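Local coordinates for polycomb protein Pcl (Drosophila melanogaster, PDB 5OQD), which binds DNA and chromatin as a Polycomb group component of the Esc/E(z) complex, which methylates histone H3 and represses target genes, at residues V77-G81 / I82-R86; K62-L65 / R66-F70; I90-V93 / D94-H97; D117-P120 / F121-Q125. All blocks are in the same frame, centred on the assembly; numbering follows the deposited sequence.

Overall arrangement
The four contacts come in the order 2, 1, 3, 4 along the chain and pass from a PHD finger into a winged-helix domain. Interaction 2 lies in the loop leading to strand 71-74, and interaction 1 holds the turn between that strand and its antiparallel partner 84-87, next to a zinc site; their centres are about 20 Å apart. Interaction 3 opens helix 92-104, and interaction 4 lies in helix 114-125, with centres about 12 Å apart. Interactions 1 and 4 are on opposite sides of the chain's centre, their own centres about 34 Å apart. Interaction 2 touches both helical contacts, Phe70 meeting Ile90 and Asp94 while Leu65 meets Phe121 and Gln125. The two domains therefore pack together.

Interaction 1: residues V77-G81 / I82-R86; sequences VCNNG and IEFVR. With ZN (zinc ion), chain L.
The carboxamide of Asn79 and the ring of Phe84 stand almost upright to one another, their planes 77° apart, yet the amide reaches the root of the aromatic side chain: Asn79 ND2 lies 3.6 Å from Phe84 CB. Leu192 touches both side chains from elsewhere in the fold. Asn79 has CG opposite the backbone N (chi1 -163°), which swings the amide toward the chain that returns after the turn. There ND2 donates to Ile82 O; the modelled separation of 2.5 Å is improbably short, so its exact length is doubtful. A backbone bond from Ile82 N to Asn79 O, at 3.0 Å, closes a type I' beta turn. Asn80 takes the first left-handed position of this turn, and Gly81 takes the second with backbone angles at which a CB would strike the preceding carbonyl. Just before the turn, Cys78 SG binds zinc at 2.3 Å; Cys45, Cys48 and Cys75 complete this site of the PHD finger region, whose other zinc is held by Cys30, Cys32, His53 and Cys56. The turn joins antiparallel strands 71-74 and 84-87, paired where Phe84 meets Cys74 and Arg86 meets Val72, so the zinc ligand Cys78 sits one residue ahead of the reversal between them.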
loop_
_atom_site.group_PDB
_atom_site.type_symbol
_atom_site.label_atom_id
_atom_site.label_comp_id
_atom_site.label_asym_id
_atom_site.label_seq_id
_atom_site.Cartn_x
_atom_site.Cartn_y
_atom_site.Cartn_z
ATOM N N VAL B 77 -4.188 22.479 -7.446
ATOM C CA VAL B 77 -4.667 22.951 -8.740
ATOM C C VAL B 77 -6.067 22.422 -9.033
ATOM O O VAL B 77 -6.948 23.163 -9.467
ATOM C CB VAL B 77 -3.721 22.528 -9.881
ATOM C CG1 VAL B 77 -4.165 23.148 -11.198
ATOM C CG2 VAL B 77 -2.289 22.929 -9.555
ATOM N N CYS B 78 -6.268 21.135 -8.779
ATOM C CA CYS B 78 -7.527 20.474 -9.103
ATOM C C CYS B 78 -8.583 20.652 -8.017
ATOM O O CYS B 78 -9.769 20.437 -8.262
ATOM C CB CYS B 78 -7.291 18.981 -9.350
ATOM S SG CYS B 78 -6.180 18.608 -10.723
ATOM N N ASN B 79 -8.154 21.044 -6.821
ATOM C CA ASN B 79 -9.069 21.149 -5.690
ATOM C C ASN B 79 -9.179 22.569 -5.137
ATOM O O ASN B 79 -9.214 22.772 -3.922
ATOM C CB ASN B 79 -8.641 20.186 -4.581
ATOM C CG ASN B 79 -9.748 19.932 -3.570
ATOM O OD1 ASN B 79 -10.918 19.805 -3.931
ATOM N ND2 ASN B 79 -9.383 19.869 -2.296
ATOM N N ASN B 80 -9.224 23.544 -6.041
ATOM C CA ASN B 80 -9.455 24.945 -5.688
ATOM C C ASN B 80 -8.497 25.498 -4.633
ATOM O O ASN B 80 -8.906 26.259 -3.755
ATOM C CB ASN B 80 -10.898 25.129 -5.211
ATOM C CG ASN B 80 -11.914 24.653 -6.231
ATOM O OD1 ASN B 80 -12.355 23.504 -6.195
ATOM N ND2 ASN B 80 -12.288 25.536 -7.150
ATOM N N GLY B 81 -7.227 25.115 -4.718
ATOM C CA GLY B 81 -6.213 25.649 -3.825
ATOM C C GLY B 81 -6.083 24.915 -2.502
ATOM O O GLY B 81 -5.220 25.242 -1.688
ATOM N N ILE B 82 -6.938 23.920 -2.285
ATOM C CA ILE B 82 -6.925 23.163 -1.038
ATOM C C ILE B 82 -6.490 21.719 -1.269
ATOM O O ILE B 82 -7.209 20.940 -1.890
ATOM C CB ILE B 82 -8.311 23.172 -0.365
ATOM C CG1 ILE B 82 -8.785 24.610 -0.144
ATOM C CG2 ILE B 82 -8.274 22.405 0.951
ATOM C CD1 ILE B 82 -10.187 24.712 0.428
ATOM N N GLU B 83 -5.310 21.367 -0.767
ATOM C CA GLU B 83 -4.781 20.021 -0.950
ATOM C C GLU B 83 -5.649 18.992 -0.231
ATOM O O GLU B 83 -6.030 19.183 0.924
ATOM C CB GLU B 83 -3.336 19.934 -0.455
ATOM C CG GLU B 83 -2.606 18.690 -0.926
ATOM C CD GLU B 83 -1.214 18.565 -0.342
ATOM O OE1 GLU B 83 -1.064 17.885 0.694
ATOM O OE2 GLU B 83 -0.269 19.140 -0.923
ATOM N N PHE B 84 -5.964 17.904 -0.926
ATOM C CA PHE B 84 -6.836 16.871 -0.381
ATOM C C PHE B 84 -6.106 15.542 -0.243
ATOM O O PHE B 84 -5.744 14.919 -1.239
ATOM C CB PHE B 84 -8.075 16.700 -1.267
ATOM C CG PHE B 84 -9.049 15.670 -0.761
ATOM C CD1 PHE B 84 -10.039 16.020 0.142
ATOM C CD2 PHE B 84 -8.983 14.356 -1.198
ATOM C CE1 PHE B 84 -10.941 15.078 0.605
ATOM C CE2 PHE B 84 -9.879 13.410 -0.738
ATOM C CZ PHE B 84 -10.859 13.772 0.165
ATOM N N VAL B 85 -5.892 15.113 0.996
ATOM C CA VAL B 85 -5.314 13.800 1.253
ATOM C C VAL B 85 -6.239 12.976 2.142
ATOM O O VAL B 85 -6.850 13.494 3.079
ATOM C CB VAL B 85 -3.918 13.902 1.906
ATOM C CG1 VAL B 85 -2.918 14.494 0.926
ATOM C CG2 VAL B 85 -3.972 14.726 3.183
ATOM N N ARG B 86 -6.445 11.725 1.771
ATOM C CA ARG B 86 -7.151 10.810 2.642
ATOM C C ARG B 86 -6.467 9.462 2.662
ATOM O O ARG B 86 -6.144 8.903 1.629
ATOM C CB ARG B 86 -8.608 10.659 2.198
HETATM ZN ZN ZN L . -4.313 17.709 -9.781
#

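Interaction 2: residues K62-L65 / R66-F70; sequences KKLL and RGDMF
Asp68 meets the residues before it through backbone and side chain together. Its N donates to Leu65 O at 2.9 Å with an N-H...O angle of 159°, the donor approaching from above the carbonyl plane, and this bond closes a type II beta turn from Leu65 to Asp68. The same carbonyl is approached by the aspartate's first carbon, Asp68 CB standing 3.2 Å from Leu65 O. Leu64 comes across the aspartate at about a right angle and touches it with both methyls: CD1 packs 3.6 Å from Asp68 O, while CD2 is a looser 4.2 Å from Asp68 OD2. Gly67 takes the third position of the turn, where a CB would be jammed against the carbonyl of Arg66.

Beyond the turn the carboxylate is held by the backbone two residues further on. With CG placed opposite the backbone N (chi1 178°), Asp68 OD1 can receive Phe70 N, 3.3 Å away. The N-H...O angle of 178° makes this bond almost straight, and the arrangement is an Asx turn. OD1 also lies at the edge of the Phe70 ring and in its plane.

A second shell fixes these groups. Arg87 forms a salt bridge to Asp68 OD1 through NH2 and donates to Phe70 O through NE, bracketing the Asx turn from both ends. Arg66 extends away to pair with Asp39, and its N is bound by Asn102 of helix 92-104. Asp68 is buried, and a neighbouring guanidinium together with a backbone N-H would probably keep its carboxylate ionised, tying this loop of the PHD finger to the residues that lead into the winged-helix domain.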
loop_
_atom_site.group_PDB
_atom_site.type_symbol
_atom_site.label_atom_id
_atom_site.label_comp_id
_atom_site.label_asym_id
_atom_site.label_seq_id
_atom_site.Cartn_x
_atom_site.Cartn_y
_atom_site.Cartn_z
ATOM N N LYS B 62 5.024 12.455 6.284
ATOM C CA LYS B 62 5.009 11.184 6.975
ATOM C C LYS B 62 5.925 10.215 6.264
ATOM O O LYS B 62 5.920 10.132 5.043
ATOM C CB LYS B 62 3.591 10.625 7.046
ATOM N N LYS B 63 6.727 9.491 7.026
ATOM C CA LYS B 63 7.552 8.461 6.434
ATOM C C LYS B 63 6.619 7.389 5.902
ATOM O O LYS B 63 5.673 6.995 6.576
ATOM C CB LYS B 63 8.505 7.877 7.474
ATOM N N LEU B 64 6.892 6.911 4.696
ATOM C CA LEU B 64 6.034 5.927 4.063
ATOM C C LEU B 64 6.790 4.650 3.778
ATOM O O LEU B 64 7.843 4.678 3.154
ATOM C CB LEU B 64 5.485 6.477 2.754
ATOM C CG LEU B 64 4.240 7.350 2.833
ATOM C CD1 LEU B 64 3.675 7.582 1.444
ATOM C CD2 LEU B 64 3.198 6.731 3.743
ATOM N N LEU B 65 6.235 3.527 4.216
ATOM C CA LEU B 65 6.825 2.228 3.919
ATOM C C LEU B 65 6.860 2.022 2.411
ATOM O O LEU B 65 5.961 2.470 1.699
ATOM C CB LEU B 65 6.043 1.101 4.597
ATOM C CG LEU B 65 6.402 0.791 6.052
ATOM C CD1 LEU B 65 5.332 -0.078 6.693
ATOM C CD2 LEU B 65 7.758 0.110 6.127
ATOM N N ARG B 66 7.901 1.353 1.928
ATOM C CA ARG B 66 8.081 1.171 0.494
ATOM C C ARG B 66 6.953 0.331 -0.094
ATOM O O ARG B 66 6.763 -0.825 0.284
ATOM C CB ARG B 66 9.438 0.527 0.203
ATOM C CG ARG B 66 10.032 0.933 -1.133
ATOM C CD ARG B 66 11.480 0.492 -1.260
ATOM N NE ARG B 66 12.155 1.175 -2.362
ATOM C CZ ARG B 66 12.155 0.746 -3.619
ATOM N NH1 ARG B 66 11.513 -0.369 -3.941
ATOM N NH2 ARG B 66 12.795 1.435 -4.554
ATOM N N GLY B 67 6.198 0.927 -1.012
ATOM C CA GLY B 67 5.073 0.254 -1.634
ATOM C C GLY B 67 3.740 0.753 -1.114
ATOM O O GLY B 67 2.697 0.522 -1.726
ATOM N N ASP B 68 3.773 1.477 -0.002
ATOM C CA ASP B 68 2.551 1.929 0.635
ATOM C C ASP B 68 2.092 3.245 0.047
ATOM O O ASP B 68 2.603 4.300 0.374
ATOM C CB ASP B 68 2.785 2.096 2.132
ATOM C CG ASP B 68 1.575 2.620 2.855
ATOM O OD1 ASP B 68 0.535 2.805 2.213
ATOM O OD2 ASP B 68 1.658 2.840 4.075
ATOM N N MET B 69 1.108 3.162 -0.831
ATOM C CA MET B 69 0.561 4.329 -1.490
ATOM C C MET B 69 -0.931 4.440 -1.275
ATOM O O MET B 69 -1.633 5.007 -2.098
ATOM C CB MET B 69 0.867 4.293 -2.977
ATOM C CG MET B 69 2.305 4.630 -3.299
ATOM S SD MET B 69 2.809 3.998 -4.904
ATOM C CE MET B 69 1.634 4.805 -5.987
ATOM N N PHE B 70 -1.426 3.889 -0.180
ATOM C CA PHE B 70 -2.855 3.753 -0.018
ATOM C C PHE B 70 -3.457 5.056 0.462
ATOM O O PHE B 70 -3.819 5.205 1.621
ATOM C CB PHE B 70 -3.166 2.628 0.959
ATOM C CG PHE B 70 -2.792 1.271 0.453
ATOM C CD1 PHE B 70 -1.525 0.776 0.646
ATOM C CD2 PHE B 70 -3.711 0.494 -0.213
ATOM C CE1 PHE B 70 -1.181 -0.470 0.179
ATOM C CE2 PHE B 70 -3.373 -0.752 -0.683
ATOM C CZ PHE B 70 -2.106 -1.237 -0.485
#

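Interaction 3: residues I90-V93 / D94-H97; sequences IEWV and DVLH
Asp94 reaches back to the amide of Glu91, the N-cap residue of helix 92-104. Its CG lies opposite the carbonyl carbon and beside the backbone N (chi1 -52°), which turns the carboxylate toward Glu91. Glu91 N lies 3.0 Å from Asp94 OD2 and meets it on the anti side, 29° out of the carboxylate plane, with a bent N-H...O angle of 140°. This is one half of a capping box. The reciprocal half is not formed; Glu91, bent at chi2, instead turns OE1 to its neighbour Trp92 N at 2.9 Å, and OE1 also takes a weak bond from Trp135 NE1. Were Asp94 replaced by alanine, Glu91 N would probably lose its side-chain acceptor and the chain before the helix could shift. The carbonyls of the first turn are satisfied in the regular helical way: Glu91 O by Val95 N at 3.2 Å, Trp92 O by Leu96 N at 2.9 Å, and Val93 O by His97 N at 2.9 Å. His97 sends NE2 to Gly177 O. Apolar groups line the same turn, Ile90 CD1 resting 3.6 Å from Val95 CG2, while Val95 lies alongside the Trp92 indole with its CB 3.9 Å from CE3. Two carboxylates sit by the amino end of the helix, where the dipole is likely to stabilise their negative charge, while Glu91 OE1 and Asp94 OD2 remain 6.7 Å apart.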
loop_
_atom_site.group_PDB
_atom_site.type_symbol
_atom_site.label_atom_id
_atom_site.label_comp_id
_atom_site.label_asym_id
_atom_site.label_seq_id
_atom_site.Cartn_x
_atom_site.Cartn_y
_atom_site.Cartn_z
ATOM N N ILE B 90 -6.920 -0.374 4.774
ATOM C CA ILE B 90 -6.365 -1.496 4.040
ATOM C C ILE B 90 -6.581 -2.833 4.725
ATOM O O ILE B 90 -6.657 -2.917 5.936
ATOM C CB ILE B 90 -4.863 -1.312 3.784
ATOM C CG1 ILE B 90 -4.079 -1.502 5.074
ATOM C CG2 ILE B 90 -4.592 0.058 3.204
ATOM C CD1 ILE B 90 -2.642 -1.876 4.841
ATOM N N GLU B 91 -6.723 -3.867 3.913
ATOM C CA GLU B 91 -6.869 -5.237 4.375
ATOM C C GLU B 91 -5.551 -5.950 4.670
ATOM O O GLU B 91 -4.475 -5.418 4.434
ATOM C CB GLU B 91 -7.715 -6.044 3.398
ATOM C CG GLU B 91 -9.160 -6.186 3.838
ATOM C CD GLU B 91 -9.386 -7.388 4.737
ATOM O OE1 GLU B 91 -8.493 -7.711 5.544
ATOM O OE2 GLU B 91 -10.458 -8.015 4.634
ATOM N N TRP B 92 -5.662 -7.163 5.197
ATOM C CA TRP B 92 -4.513 -7.986 5.553
ATOM C C TRP B 92 -3.631 -8.311 4.360
ATOM O O TRP B 92 -2.426 -8.389 4.488
ATOM C CB TRP B 92 -4.960 -9.268 6.254
ATOM C CG TRP B 92 -5.338 -9.035 7.665
ATOM C CD1 TRP B 92 -6.536 -9.291 8.243
ATOM C CD2 TRP B 92 -4.514 -8.467 8.681
ATOM N NE1 TRP B 92 -6.512 -8.923 9.558
ATOM C CE2 TRP B 92 -5.277 -8.416 9.852
ATOM C CE3 TRP B 92 -3.203 -7.998 8.715
ATOM C CZ2 TRP B 92 -4.777 -7.914 11.039
ATOM C CZ3 TRP B 92 -2.711 -7.505 9.893
ATOM C CH2 TRP B 92 -3.492 -7.465 11.038
ATOM N N VAL B 93 -4.229 -8.523 3.201
ATOM C CA VAL B 93 -3.449 -8.819 2.016
ATOM C C VAL B 93 -2.522 -7.654 1.706
ATOM O O VAL B 93 -1.391 -7.852 1.295
ATOM C CB VAL B 93 -4.344 -9.100 0.799
ATOM C CG1 VAL B 93 -5.358 -7.991 0.616
ATOM C CG2 VAL B 93 -3.505 -9.258 -0.452
ATOM N N ASP B 94 -3.019 -6.439 1.888
ATOM C CA ASP B 94 -2.217 -5.240 1.698
ATOM C C ASP B 94 -1.055 -5.151 2.686
ATOM O O ASP B 94 0.047 -4.770 2.326
ATOM C CB ASP B 94 -3.099 -3.997 1.777
ATOM C CG ASP B 94 -4.299 -4.079 0.859
ATOM O OD1 ASP B 94 -4.151 -4.571 -0.267
ATOM O OD2 ASP B 94 -5.390 -3.651 1.262
ATOM N N VAL B 95 -1.311 -5.515 3.932
ATOM C CA VAL B 95 -0.283 -5.563 4.964
ATOM C C VAL B 95 0.786 -6.600 4.623
ATOM O O VAL B 95 1.983 -6.341 4.758
ATOM C CB VAL B 95 -0.893 -5.891 6.339
ATOM C CG1 VAL B 95 0.202 -6.130 7.368
ATOM C CG2 VAL B 95 -1.824 -4.777 6.783
ATOM N N LEU B 96 0.340 -7.769 4.173
ATOM C CA LEU B 96 1.247 -8.854 3.818
ATOM C C LEU B 96 2.102 -8.506 2.604
ATOM O O LEU B 96 3.296 -8.804 2.574
ATOM C CB LEU B 96 0.460 -10.138 3.550
ATOM C CG LEU B 96 -0.144 -10.826 4.774
ATOM C CD1 LEU B 96 -1.090 -11.941 4.359
ATOM C CD2 LEU B 96 0.956 -11.361 5.677
ATOM N N HIS B 97 1.488 -7.878 1.605
ATOM C CA HIS B 97 2.215 -7.479 0.405
ATOM C C HIS B 97 3.237 -6.399 0.745
ATOM O O HIS B 97 4.360 -6.425 0.248
ATOM C CB HIS B 97 1.252 -6.985 -0.680
ATOM C CG HIS B 97 1.855 -6.950 -2.050
ATOM N ND1 HIS B 97 1.177 -7.374 -3.173
ATOM C CD2 HIS B 97 3.074 -6.544 -2.480
ATOM C CE1 HIS B 97 1.953 -7.234 -4.234
ATOM N NE2 HIS B 97 3.109 -6.733 -3.839
#

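Interaction 4: residues D117-P120 / F121-Q125; sequences DIWP and FILEQ
Leu123 lays its side chain against the preceding turn of helix 114-125, and each atom out to one methyl finds a partner. Its CB sits 3.3 Å from Pro120 O. CG comes within 3.1 Å of Trp119 O, the carbonyl that also accepts the backbone bond from Leu123 N. With CG opposite the carbonyl carbon (chi1 -72°), the branch runs back toward the tryptophan, and CD1 settles over one face of the indole: it lies 3.4 Å from the centroid of the five-membered ring, 22° off the normal, a CH-pi contact. The methyl is displaced toward the rim, where the modelled 3.1 Å from Leu123 CD1 to Trp119 NE1 is unusually short and its exact value doubtful; the CH-pi contact rests on the position over the face. Replacing Trp119 by alanine would probably deprive that methyl of its aromatic platform and open a gap toward helix 140-153, where the indole touches Glu140, Leu143 and Met144.

One helical face over, Ile118 and Ile122 lie side by side, CG2 of the first being 4.1 Å from CD1 of the second. Ile122 N bonds to Ile118 O at 3.2 Å, and Glu124 N to Pro120 O at 2.8 Å. Pro120 has no N-H for the turn before it, and the helix is kinked there. The Trp119-Leu123 and Ile118-Ile122 pairs are i to i+4 contacts on a helix that packs against both helix 92-104 and helix 140-153; three helices with the small antiparallel sheet of strands 112-113, 158-161 and 170-173 make the winged-helix fold.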
loop_
_atom_site.group_PDB
_atom_site.type_symbol
_atom_site.label_atom_id
_atom_site.label_comp_id
_atom_site.label_asym_id
_atom_site.label_seq_id
_atom_site.Cartn_x
_atom_site.Cartn_y
_atom_site.Cartn_z
ATOM N N ASP B 117 10.107 -13.969 10.063
ATOM C CA ASP B 117 10.336 -12.734 9.322
ATOM C C ASP B 117 9.124 -11.871 8.977
ATOM O O ASP B 117 9.231 -10.650 8.875
ATOM C CB ASP B 117 10.931 -13.054 7.948
ATOM C CG ASP B 117 12.146 -13.957 8.037
ATOM O OD1 ASP B 117 12.842 -13.917 9.074
ATOM O OD2 ASP B 117 12.404 -14.705 7.072
ATOM N N ILE B 118 7.973 -12.512 8.796
ATOM C CA ILE B 118 6.764 -11.810 8.381
ATOM C C ILE B 118 6.008 -11.448 9.655
ATOM O O ILE B 118 5.561 -10.312 9.818
ATOM C CB ILE B 118 5.840 -12.645 7.476
ATOM C CG1 ILE B 118 6.611 -13.164 6.262
ATOM C CG2 ILE B 118 4.631 -11.826 7.043
ATOM C CD1 ILE B 118 5.797 -14.071 5.367
ATOM N N TRP B 119 5.867 -12.423 10.548
ATOM C CA TRP B 119 5.141 -12.246 11.804
ATOM C C TRP B 119 5.648 -11.081 12.670
ATOM O O TRP B 119 4.839 -10.283 13.144
ATOM C CB TRP B 119 5.175 -13.553 12.607
ATOM C CG TRP B 119 4.452 -13.516 13.915
ATOM C CD1 TRP B 119 5.005 -13.617 15.158
ATOM C CD2 TRP B 119 3.041 -13.381 14.112
ATOM N NE1 TRP B 119 4.025 -13.554 16.118
ATOM C CE2 TRP B 119 2.810 -13.407 15.503
ATOM C CE3 TRP B 119 1.950 -13.239 13.250
ATOM C CZ2 TRP B 119 1.534 -13.294 16.050
ATOM C CZ3 TRP B 119 0.684 -13.129 13.795
ATOM C CH2 TRP B 119 0.487 -13.157 15.181
ATOM N N PRO B 120 6.949 -10.991 12.885
ATOM C CA PRO B 120 7.476 -9.911 13.718
ATOM C C PRO B 120 7.212 -8.555 13.099
ATOM O O PRO B 120 6.797 -7.629 13.789
ATOM C CB PRO B 120 8.976 -10.189 13.729
ATOM C CG PRO B 120 9.086 -11.652 13.497
ATOM C CD PRO B 120 7.976 -11.989 12.556
ATOM N N PHE B 121 7.426 -8.454 11.795
ATOM C CA PHE B 121 7.353 -7.181 11.104
ATOM C C PHE B 121 5.964 -6.567 11.159
ATOM O O PHE B 121 5.815 -5.382 11.415
ATOM C CB PHE B 121 7.794 -7.369 9.658
ATOM C CG PHE B 121 7.560 -6.173 8.792
ATOM C CD1 PHE B 121 8.621 -5.421 8.331
ATOM C CD2 PHE B 121 6.283 -5.809 8.424
ATOM C CE1 PHE B 121 8.412 -4.325 7.528
ATOM C CE2 PHE B 121 6.065 -4.712 7.624
ATOM C CZ PHE B 121 7.133 -3.969 7.174
ATOM N N ILE B 122 4.946 -7.384 10.946
ATOM C CA ILE B 122 3.571 -6.922 11.025
ATOM C C ILE B 122 3.269 -6.473 12.442
ATOM O O ILE B 122 2.582 -5.483 12.664
ATOM C CB ILE B 122 2.582 -8.022 10.618
ATOM C CG1 ILE B 122 2.763 -8.375 9.147
ATOM C CG2 ILE B 122 1.155 -7.576 10.871
ATOM C CD1 ILE B 122 1.749 -9.366 8.638
ATOM N N LEU B 123 3.786 -7.223 13.402
ATOM C CA LEU B 123 3.589 -6.895 14.797
ATOM C C LEU B 123 4.223 -5.547 15.099
ATOM O O LEU B 123 3.665 -4.742 15.838
ATOM C CB LEU B 123 4.166 -7.988 15.689
ATOM C CG LEU B 123 3.366 -9.290 15.681
ATOM C CD1 LEU B 123 4.143 -10.417 16.331
ATOM C CD2 LEU B 123 2.024 -9.106 16.363
ATOM N N GLU B 124 5.389 -5.298 14.517
ATOM C CA GLU B 124 6.051 -4.021 14.711
ATOM C C GLU B 124 5.217 -2.881 14.161
ATOM O O GLU B 124 5.086 -1.840 14.791
ATOM C CB GLU B 124 7.409 -4.018 14.019
ATOM C CG GLU B 124 8.440 -4.927 14.661
ATOM C CD GLU B 124 9.714 -5.024 13.848
ATOM O OE1 GLU B 124 9.914 -4.177 12.956
ATOM O OE2 GLU B 124 10.515 -5.947 14.101
ATOM N N GLN B 125 4.641 -3.084 12.985
ATOM C CA GLN B 125 3.945 -2.011 12.291
ATOM C C GLN B 125 2.438 -1.986 12.468
ATOM O O GLN B 125 1.763 -1.169 11.864
ATOM C CB GLN B 125 4.289 -2.028 10.806
ATOM C CG GLN B 125 5.743 -1.704 10.524
ATOM C CD GLN B 125 6.131 -0.333 11.025
ATOM O OE1 GLN B 125 5.365 0.620 10.910
ATOM N NE2 GLN B 125 7.329 -0.223 11.581
#